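Local coordinates for protein putative fumarylpyruvate hydrolase (Burkholderia cenocepacia, PDB 4MAQ) that is a predicted enzyme of the fumarylacetoacetate hydrolase (FAH) family, built around a curled mixed beta sheet, whose precise activity remains putative, at residues H87-V92 and V116-T121; V36-R41 and F62-D67; T82-H87 and V213-P218. All coordinates share one frame; numbering follows the deposited sequence.

Contact 1: residues H87-V92 and V116-T121; sequences HEIELV and VGVDLT
With CG of Asp119 trans to its own amide nitrogen (chi1 171°) and CG of Glu90 swung trans to the carbonyl carbon (chi1 -49°), the two acidic chains run side by side from the same face of the sheet. Glu90 OE2 arrives 3.4 Å from Asp119 CB and 3.7 Å from Asp119 OD2, and the carboxylate planes stand 77° apart, so the two groups meet almost crosswise. Glu88 also reaches Asp119, lying alongside it with an extended chain, but its position is that of one of two deposited conformers and its detail is doubtful. Such crowding of negative charge is probably eased by two salt bridges of Asp119, OD1 to Lys64 and OD2 to Lys140, while Glu90 OE1 accepts a hydrogen bond from the backbone N of Gly208. The acids sit on neighbouring antiparallel strands, 85-95 and 111-122, and their pattern, Glu-X-Glu facing an aspartate, recalls the acidic cluster that holds a metal ion in relatives of the FAH family. In the backbone, Gly117 N donates to Glu90 O at 2.9 Å, and Gly117 O accepts from Glu90 N at 2.9 Å. Glu88 O takes Asp119 N at 2.9 Å, whereas the return bond, Glu88 N to Asp119 O, is weak. Where Gly117 has no side chain, Val92 packs CG2 against its backbone, 3.7 Å from Gly117 N. The reverse face is apolar: Ile89 and Val116 cross at an angle, with Ile89 CD1 3.7 Å from Val116 CG1, and Phe232 of strand 230-236 covers both. Ile165 and Leu167 of strand 164-169 close over Ile89 as well, joining this sheet to the five-stranded one packed against it.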
loop_
_atom_site.group_PDB
_atom_site.type_symbol
_atom_site.label_atom_id
_atom_site.label_comp_id
_atom_site.label_asym_id
_atom_site.label_seq_id
_atom_site.Cartn_x
_atom_site.Cartn_y
_atom_site.Cartn_z
ATOM N N HIS B 87 11.707 -14.847 6.299
ATOM C CA HIS B 87 10.430 -15.080 6.991
ATOM C C HIS B 87 10.400 -14.389 8.340
ATOM O O HIS B 87 11.411 -14.344 9.040
ATOM C CB HIS B 87 10.204 -16.590 7.243
ATOM C CG HIS B 87 11.313 -17.264 8.015
ATOM N ND1 HIS B 87 11.472 -17.131 9.385
ATOM C CD2 HIS B 87 12.328 -18.063 7.600
ATOM C CE1 HIS B 87 12.522 -17.846 9.773
ATOM N NE2 HIS B 87 13.074 -18.396 8.703
ATOM N N GLU B 88 9.220 -13.894 8.700
ATOM C CA GLU B 88 8.930 -13.431 10.056
ATOM C C GLU B 88 7.518 -13.865 10.428
ATOM O O GLU B 88 6.534 -13.332 9.888
ATOM C CB GLU B 88 9.032 -11.910 10.162
ATOM C CG GLU B 88 10.439 -11.378 10.023
ATOM C CD GLU B 88 10.446 -9.892 9.812
ATOM O OE1 GLU B 88 9.826 -9.188 10.627
ATOM O OE2 GLU B 88 11.039 -9.434 8.827
ATOM N N ILE B 89 7.405 -14.824 11.353
ATOM C CA ILE B 89 6.089 -15.288 11.835
ATOM C C ILE B 89 5.424 -14.196 12.708
ATOM O O ILE B 89 6.087 -13.604 13.567
ATOM C CB ILE B 89 6.244 -16.595 12.665
ATOM C CG1 ILE B 89 4.891 -17.183 13.073
ATOM C CG2 ILE B 89 7.125 -16.421 13.908
ATOM C CD1 ILE B 89 4.213 -17.834 11.907
ATOM N N GLU B 90 4.124 -13.950 12.512
ATOM C CA GLU B 90 3.420 -12.873 13.250
ATOM C C GLU B 90 1.977 -13.231 13.536
ATOM O O GLU B 90 1.327 -13.848 12.705
ATOM C CB GLU B 90 3.473 -11.564 12.465
ATOM C CG GLU B 90 4.889 -11.258 12.018
ATOM C CD GLU B 90 5.213 -9.822 11.732
ATOM O OE1 GLU B 90 4.442 -8.904 12.055
ATOM O OE2 GLU B 90 6.331 -9.648 11.206
ATOM N N LEU B 91 1.479 -12.768 14.684
ATOM C CA LEU B 91 0.044 -12.718 14.950
ATOM C C LEU B 91 -0.588 -11.605 14.106
ATOM O O LEU B 91 -0.121 -10.474 14.124
ATOM C CB LEU B 91 -0.257 -12.489 16.440
ATOM C CG LEU B 91 -1.741 -12.397 16.784
ATOM C CD1 LEU B 91 -2.393 -13.765 16.713
ATOM C CD2 LEU B 91 -1.912 -11.802 18.173
ATOM N N VAL B 92 -1.635 -11.947 13.360
ATOM C CA VAL B 92 -2.345 -10.976 12.525
ATOM C C VAL B 92 -3.697 -10.643 13.172
ATOM O O VAL B 92 -4.459 -11.536 13.575
ATOM C CB VAL B 92 -2.566 -11.531 11.112
ATOM C CG1 VAL B 92 -3.437 -10.583 10.277
ATOM C CG2 VAL B 92 -1.221 -11.729 10.412
ATOM N N VAL B 116 -2.811 -16.028 11.656
ATOM C CA VAL B 116 -1.354 -16.166 11.763
ATOM C C VAL B 116 -0.794 -15.859 10.378
ATOM O O VAL B 116 -1.347 -16.309 9.370
ATOM C CB VAL B 116 -0.947 -17.591 12.212
ATOM C CG1 VAL B 116 0.565 -17.755 12.206
ATOM C CG2 VAL B 116 -1.541 -17.857 13.590
ATOM N N GLY B 117 0.268 -15.067 10.331
ATOM C CA GLY B 117 0.817 -14.640 9.056
ATOM C C GLY B 117 2.316 -14.770 9.011
ATOM O O GLY B 117 2.978 -14.956 10.053
ATOM N N VAL B 118 2.858 -14.666 7.805
ATOM C CA VAL B 118 4.310 -14.549 7.640
ATOM C C VAL B 118 4.562 -13.257 6.872
ATOM O O VAL B 118 4.069 -13.070 5.758
ATOM C CB VAL B 118 4.911 -15.754 6.881
ATOM C CG1 VAL B 118 6.433 -15.638 6.859
ATOM C CG2 VAL B 118 4.471 -17.068 7.523
ATOM N N ASP B 119 5.303 -12.341 7.489
ATOM C CA ASP B 119 5.809 -11.170 6.787
ATOM C C ASP B 119 7.012 -11.664 5.985
ATOM O O ASP B 119 8.040 -12.039 6.556
ATOM C CB ASP B 119 6.179 -10.102 7.822
ATOM C CG ASP B 119 6.926 -8.907 7.229
ATOM O OD1 ASP B 119 6.904 -8.719 6.003
ATOM O OD2 ASP B 119 7.546 -8.153 8.013
ATOM N N LEU B 120 6.861 -11.740 4.675
ATOM C CA LEU B 120 7.988 -12.079 3.800
ATOM C C LEU B 120 8.696 -10.826 3.312
ATOM O O LEU B 120 8.041 -9.843 2.992
ATOM C CB LEU B 120 7.508 -12.926 2.609
ATOM C CG LEU B 120 6.926 -14.299 2.975
ATOM C CD1 LEU B 120 6.345 -14.974 1.746
ATOM C CD2 LEU B 120 8.006 -15.182 3.587
ATOM N N THR B 121 10.020 -10.911 3.216
ATOM C CA THR B 121 10.845 -9.763 2.856
ATOM C C THR B 121 11.869 -10.115 1.799
ATOM O O THR B 121 12.545 -11.135 1.912
ATOM C CB THR B 121 11.651 -9.259 4.070
ATOM O OG1 THR B 121 10.766 -9.079 5.165
ATOM C CG2 THR B 121 12.362 -7.917 3.784
HETATM O O HOH W 1 10.589 -11.120 6.695
#

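Contact 2: residues V36-R41 and F62-D67; sequences VFCVGR and FTKPAD. With EDO (1,2-ethanediol), chain C.
Cys38 drives its CB onto the face of the Phe62 ring, and this is the tight end of the pairing between strands 36-39 and 61-64. Phe62 CG lies between its backbone N and carbonyl carbon (chi1 57°), which folds the ring back across the neighbouring strand. Cys38 CB stands 3.5 Å from the centroid of the Phe62 ring, 21° off the normal, a CH-pi contact displaced toward the rim, with CE2 of Phe62 3.3 Å from Cys38 CB. The sulfur makes a more oblique sulfur-aromatic approach to the same ring. Two backbone hydrogen bonds lock this antiparallel pair, Cys38 N to Phe62 O at 2.8 Å and Phe62 N to Cys38 O at 2.9 Å. Phe206 of strand 204-206, which runs parallel to 36-39, packs on the Cys38 and Val36 side.

Toward Val36 the backbone bonding is looser, though the strands stay close. Lys64 N reaches Val36 O at a longer 3.2 Å, and beyond it a water takes over the pairing, accepting from Val36 N and donating to Lys64 O at 2.7 Å. On the opposite face Thr63 holds CG2 beside the Phe37 ring, while its OG1 accepts from O1 of a 1,2-ethanediol at 3.0 Å. That molecule, probably from the crystallisation liquor, is also bonded to Thr63 of the second subunit, and Thr63 OG1 is hydrogen-bonded to Asp137 of the second subunit. Asp67 adds salt bridges to Arg34 and Arg35 of that subunit.

Lys64 runs its chain past the Cys38 sulfur, and its ammonium group is bound by Asp119 and by the carbonyls of Lys140 and Ser145. A buried positive charge is met by one carboxylate and two carbonyls on one sheet face, while the Thr63 face serves polar contacts between subunits.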
loop_
_atom_site.group_PDB
_atom_site.type_symbol
_atom_site.label_atom_id
_atom_site.label_comp_id
_atom_site.label_asym_id
_atom_site.label_seq_id
_atom_site.Cartn_x
_atom_site.Cartn_y
_atom_site.Cartn_z
ATOM N N VAL B 36 -3.189 -3.059 5.062
ATOM C CA VAL B 36 -2.385 -3.976 5.865
ATOM C C VAL B 36 -1.252 -3.188 6.520
ATOM O O VAL B 36 -0.416 -2.628 5.806
ATOM C CB VAL B 36 -1.804 -5.118 5.006
ATOM C CG1 VAL B 36 -0.972 -6.078 5.879
ATOM C CG2 VAL B 36 -2.914 -5.870 4.293
ATOM N N PHE B 37 -1.231 -3.148 7.856
ATOM C CA PHE B 37 -0.204 -2.424 8.598
ATOM C C PHE B 37 0.691 -3.428 9.306
ATOM O O PHE B 37 0.192 -4.425 9.863
ATOM C CB PHE B 37 -0.856 -1.521 9.644
ATOM C CG PHE B 37 -1.888 -0.588 9.071
ATOM C CD1 PHE B 37 -1.489 0.594 8.466
ATOM C CD2 PHE B 37 -3.252 -0.883 9.121
ATOM C CE1 PHE B 37 -2.413 1.477 7.930
ATOM C CE2 PHE B 37 -4.175 0.005 8.589
ATOM C CZ PHE B 37 -3.754 1.178 8.001
ATOM N N CYS B 38 1.989 -3.134 9.337
ATOM C CA CYS B 38 2.969 -4.076 9.902
ATOM C C CYS B 38 3.888 -3.318 10.842
ATOM O O CYS B 38 4.528 -2.335 10.460
ATOM C CB CYS B 38 3.813 -4.694 8.790
ATOM S SG CYS B 38 2.855 -5.454 7.462
ATOM N N VAL B 39 3.947 -3.749 12.087
ATOM C CA VAL B 39 4.805 -3.082 13.034
ATOM C C VAL B 39 6.265 -3.526 12.819
ATOM O O VAL B 39 6.545 -4.695 12.479
ATOM C CB VAL B 39 4.291 -3.307 14.468
ATOM C CG1 VAL B 39 4.581 -4.717 14.929
ATOM C CG2 VAL B 39 4.833 -2.259 15.437
ATOM N N GLY B 40 7.134 -2.536 12.925
ATOM C CA GLY B 40 8.522 -2.805 13.041
ATOM C C GLY B 40 8.723 -3.436 14.399
ATOM O O GLY B 40 7.796 -3.814 15.116
ATOM N N ARG B 41 9.966 -3.501 14.757
ATOM C CA ARG B 41 10.469 -4.356 15.841
ATOM C C ARG B 41 9.587 -4.263 17.089
ATOM O O ARG B 41 9.555 -3.231 17.762
ATOM C CB ARG B 41 11.903 -3.953 16.185
ATOM N N PHE B 62 5.361 -0.286 8.547
ATOM C CA PHE B 62 5.282 -0.286 7.103
ATOM C C PHE B 62 3.956 -0.943 6.737
ATOM O O PHE B 62 3.185 -1.294 7.621
ATOM C CB PHE B 62 6.510 -0.977 6.490
ATOM C CG PHE B 62 6.713 -2.389 6.959
ATOM C CD1 PHE B 62 7.432 -2.641 8.129
ATOM C CD2 PHE B 62 6.182 -3.466 6.235
ATOM C CE1 PHE B 62 7.601 -3.949 8.568
ATOM C CE2 PHE B 62 6.359 -4.756 6.670
ATOM C CZ PHE B 62 7.074 -4.999 7.818
ATOM N N THR B 63 3.662 -1.050 5.447
ATOM C CA THR B 63 2.398 -1.633 4.992
ATOM C C THR B 63 2.670 -2.651 3.892
ATOM O O THR B 63 3.771 -2.741 3.393
ATOM C CB THR B 63 1.435 -0.529 4.496
ATOM O OG1 THR B 63 2.048 0.151 3.399
ATOM C CG2 THR B 63 1.137 0.507 5.593
ATOM N N LYS B 64 1.641 -3.422 3.551
ATOM C CA LYS B 64 1.633 -4.249 2.363
ATOM C C LYS B 64 0.327 -3.945 1.628
ATOM O O LYS B 64 -0.661 -3.572 2.267
ATOM C CB LYS B 64 1.666 -5.741 2.711
ATOM C CG LYS B 64 2.958 -6.182 3.404
ATOM C CD LYS B 64 2.896 -7.678 3.759
ATOM C CE LYS B 64 4.101 -8.113 4.607
ATOM N NZ LYS B 64 5.332 -8.359 3.805
ATOM N N PRO B 65 0.291 -4.145 0.296
ATOM C CA PRO B 65 -0.976 -3.950 -0.394
ATOM C C PRO B 65 -1.963 -5.052 -0.002
ATOM O O PRO B 65 -1.566 -6.173 0.331
ATOM C CB PRO B 65 -0.593 -4.018 -1.878
ATOM C CG PRO B 65 0.661 -4.852 -1.902
ATOM C CD PRO B 65 1.384 -4.516 -0.622
ATOM N N ALA B 66 -3.246 -4.726 -0.037
ATOM C CA ALA B 66 -4.293 -5.664 0.356
ATOM C C ALA B 66 -4.177 -6.986 -0.402
ATOM O O ALA B 66 -4.368 -8.050 0.177
ATOM C CB ALA B 66 -5.662 -5.043 0.144
ATOM N N ASP B 67 -3.820 -6.920 -1.692
ATOM C CA ASP B 67 -3.768 -8.134 -2.490
ATOM C C ASP B 67 -2.447 -8.892 -2.384
ATOM O O ASP B 67 -2.282 -9.900 -3.063
ATOM C CB ASP B 67 -4.172 -7.877 -3.941
ATOM C CG ASP B 67 -3.134 -7.090 -4.697
ATOM O OD1 ASP B 67 -2.671 -6.049 -4.186
ATOM O OD2 ASP B 67 -2.786 -7.510 -5.816
HETATM C C1 EDO C . 0.444 -0.625 0.653
HETATM O O1 EDO C . 1.737 -1.219 0.798
HETATM C C2 EDO C . 0.377 0.441 -0.423
HETATM O O2 EDO C . 1.129 1.613 -0.073
HETATM O O HOH W 2 -2.279 -1.428 2.652
#

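Contact 3: residues T82-H87 and V213-P218; sequences TNDLHH and VGALQP
The carbonyl of Gly214 lies between two consecutive histidine rings, presenting its carbon to one and its oxygen to the other. Gly214 C sits 3.7 Å above the plane of the His86 ring, over its centre, with Ala215 N close by on the same face, so a peptide group is layered on the imidazole. Gly214 O stands 3.0 Å above the plane of the His87 ring, offset toward CD2. That second placement follows from the His87 rotamer, whose CG falls between backbone N and carbonyl carbon (chi1 56°). The same oxygen accepts a hydrogen bond from His87 N at 3.0 Å, and Leu216 N donates to Leu85 O at 2.7 Å. These two bonds join the short, irregular strand 214-216 antiparallel to the start of 85-95, with a water linking Leu85 N to Leu216 O. Leu216 crosses His87 at about a right angle, its CD2 3.6 Å from His87 CD2, and Leu120 and Val169 pack on Leu216. Not every polar atom is provided for: His87 O is buried without a hydrogen-bond partner, and Val213 CG2 presses to 3.4 Å from it. The ring of His87, by contrast, is bonded at both nitrogens: ND1 to Gln175, while NE2 shares a hydrogen bond with a water, and that water donates to Ala215 O, which would fix the ring's rotation beneath the peptide.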
loop_
_atom_site.group_PDB
_atom_site.type_symbol
_atom_site.label_atom_id
_atom_site.label_comp_id
_atom_site.label_asym_id
_atom_site.label_seq_id
_atom_site.Cartn_x
_atom_site.Cartn_y
_atom_site.Cartn_z
ATOM N N THR B 82 15.112 -11.081 -6.103
ATOM C CA THR B 82 15.731 -11.407 -4.839
ATOM C C THR B 82 16.520 -12.711 -4.862
ATOM O O THR B 82 16.186 -13.645 -5.604
ATOM C CB THR B 82 14.712 -11.438 -3.673
ATOM O OG1 THR B 82 15.417 -11.441 -2.431
ATOM C CG2 THR B 82 13.861 -12.687 -3.697
ATOM N N ASN B 83 17.591 -12.747 -4.080
ATOM C CA ASN B 83 18.278 -13.988 -3.780
ATOM C C ASN B 83 18.254 -14.195 -2.261
ATOM O O ASN B 83 18.988 -15.029 -1.740
ATOM C CB ASN B 83 19.743 -13.940 -4.258
ATOM C CG ASN B 83 19.906 -13.442 -5.695
ATOM O OD1 ASN B 83 19.416 -14.064 -6.635
ATOM N ND2 ASN B 83 20.618 -12.313 -5.868
ATOM N N ASP B 84 17.366 -13.487 -1.557
ATOM C CA ASP B 84 17.395 -13.512 -0.084
ATOM C C ASP B 84 16.013 -13.196 0.522
ATOM O O ASP B 84 15.769 -12.103 1.032
ATOM C CB ASP B 84 18.489 -12.554 0.437
ATOM C CG ASP B 84 18.830 -12.769 1.908
ATOM O OD1 ASP B 84 18.600 -13.876 2.439
ATOM O OD2 ASP B 84 19.349 -11.820 2.524
ATOM N N LEU B 85 15.117 -14.176 0.437
ATOM C CA LEU B 85 13.736 -14.068 0.942
ATOM C C LEU B 85 13.723 -14.450 2.404
ATOM O O LEU B 85 14.136 -15.560 2.740
ATOM C CB LEU B 85 12.837 -15.004 0.162
ATOM C CG LEU B 85 11.345 -14.937 0.469
ATOM C CD1 LEU B 85 10.719 -13.633 0.002
ATOM C CD2 LEU B 85 10.698 -16.103 -0.246
ATOM N N HIS B 86 13.273 -13.544 3.277
ATOM C CA HIS B 86 13.233 -13.864 4.702
ATOM C C HIS B 86 11.824 -14.059 5.226
ATOM O O HIS B 86 10.876 -13.470 4.689
ATOM C CB HIS B 86 13.950 -12.791 5.516
ATOM C CG HIS B 86 15.440 -12.935 5.454
ATOM N ND1 HIS B 86 16.272 -12.593 6.495
ATOM C CD2 HIS B 86 16.242 -13.426 4.476
ATOM C CE1 HIS B 86 17.525 -12.837 6.152
ATOM N NE2 HIS B 86 17.532 -13.353 4.935
ATOM N N HIS B 87 11.707 -14.847 6.299
ATOM C CA HIS B 87 10.430 -15.080 6.991
ATOM C C HIS B 87 10.400 -14.389 8.340
ATOM O O HIS B 87 11.411 -14.344 9.040
ATOM C CB HIS B 87 10.204 -16.590 7.243
ATOM C CG HIS B 87 11.313 -17.264 8.015
ATOM N ND1 HIS B 87 11.472 -17.131 9.385
ATOM C CD2 HIS B 87 12.328 -18.063 7.600
ATOM C CE1 HIS B 87 12.522 -17.846 9.773
ATOM N NE2 HIS B 87 13.074 -18.396 8.703
ATOM N N VAL B 213 14.389 -14.522 12.605
ATOM C CA VAL B 213 14.226 -14.165 11.187
ATOM C C VAL B 213 15.371 -14.802 10.400
ATOM O O VAL B 213 16.535 -14.756 10.823
ATOM C CB VAL B 213 14.219 -12.617 10.958
ATOM C CG1 VAL B 213 15.482 -11.967 11.532
ATOM C CG2 VAL B 213 14.100 -12.269 9.468
ATOM N N GLY B 214 15.047 -15.426 9.267
ATOM C CA GLY B 214 16.060 -16.096 8.459
ATOM C C GLY B 214 15.532 -16.324 7.068
ATOM O O GLY B 214 14.407 -15.949 6.759
ATOM N N ALA B 215 16.352 -16.923 6.213
ATOM C CA ALA B 215 16.023 -17.083 4.792
ATOM C C ALA B 215 15.160 -18.311 4.477
ATOM O O ALA B 215 15.219 -19.336 5.176
ATOM C CB ALA B 215 17.306 -17.132 3.983
ATOM N N LEU B 216 14.399 -18.204 3.388
ATOM C CA LEU B 216 13.643 -19.309 2.776
ATOM C C LEU B 216 14.222 -19.571 1.401
ATOM O O LEU B 216 14.436 -18.633 0.639
ATOM C CB LEU B 216 12.169 -18.938 2.613
ATOM C CG LEU B 216 11.392 -18.718 3.903
ATOM C CD1 LEU B 216 9.983 -18.204 3.571
ATOM C CD2 LEU B 216 11.372 -19.986 4.745
ATOM N N GLN B 217 14.481 -20.842 1.096
ATOM C CA GLN B 217 14.920 -21.260 -0.224
ATOM C C GLN B 217 13.730 -21.737 -1.028
ATOM O O GLN B 217 12.755 -22.234 -0.455
ATOM C CB GLN B 217 15.913 -22.422 -0.120
ATOM C CG GLN B 217 17.131 -22.131 0.732
ATOM C CD GLN B 217 17.814 -20.855 0.305
ATOM O OE1 GLN B 217 17.975 -20.596 -0.888
ATOM N NE2 GLN B 217 18.212 -20.036 1.279
ATOM N N PRO B 218 13.787 -21.584 -2.367
ATOM C CA PRO B 218 12.773 -22.210 -3.209
ATOM C C PRO B 218 12.579 -23.676 -2.831
ATOM O O PRO B 218 13.560 -24.399 -2.628
ATOM C CB PRO B 218 13.365 -22.070 -4.615
ATOM C CG PRO B 218 14.224 -20.851 -4.533
ATOM C CD PRO B 218 14.832 -20.915 -3.166
HETATM O O HOH W 3 18.715 -17.235 0.342
HETATM O O HOH W 4 19.219 -18.233 -2.224
HETATM O O HOH W 5 16.117 -16.806 -0.462
HETATM O O HOH W 6 15.324 -19.767 8.013
#

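All three contacts belong to one curled sheet. Contacts 1 and 2, centred 10 Å apart, meet through a salt bridge: Lys64 NZ lies 2.7 Å from Asp119 OD1, tying strand 61-64 to the acidic cluster, which probably resembles the metal site of relatives. Phe62 borders that cluster, its CZ 3.2 Å from Asp119 OD2. Contacts 1 and 3, centred 13 Å apart, share His87 on strand 85-95 and are probably joined by a hydrogen bond from His86 N to Thr121 O at 2.9 Å. Contacts 2 and 3 do not touch, their nearest atoms being about 8 Å apart. The 1,2-ethanediol and the neighbouring subunit lie at contact 2, and contact 3 is farthest from the chain centre.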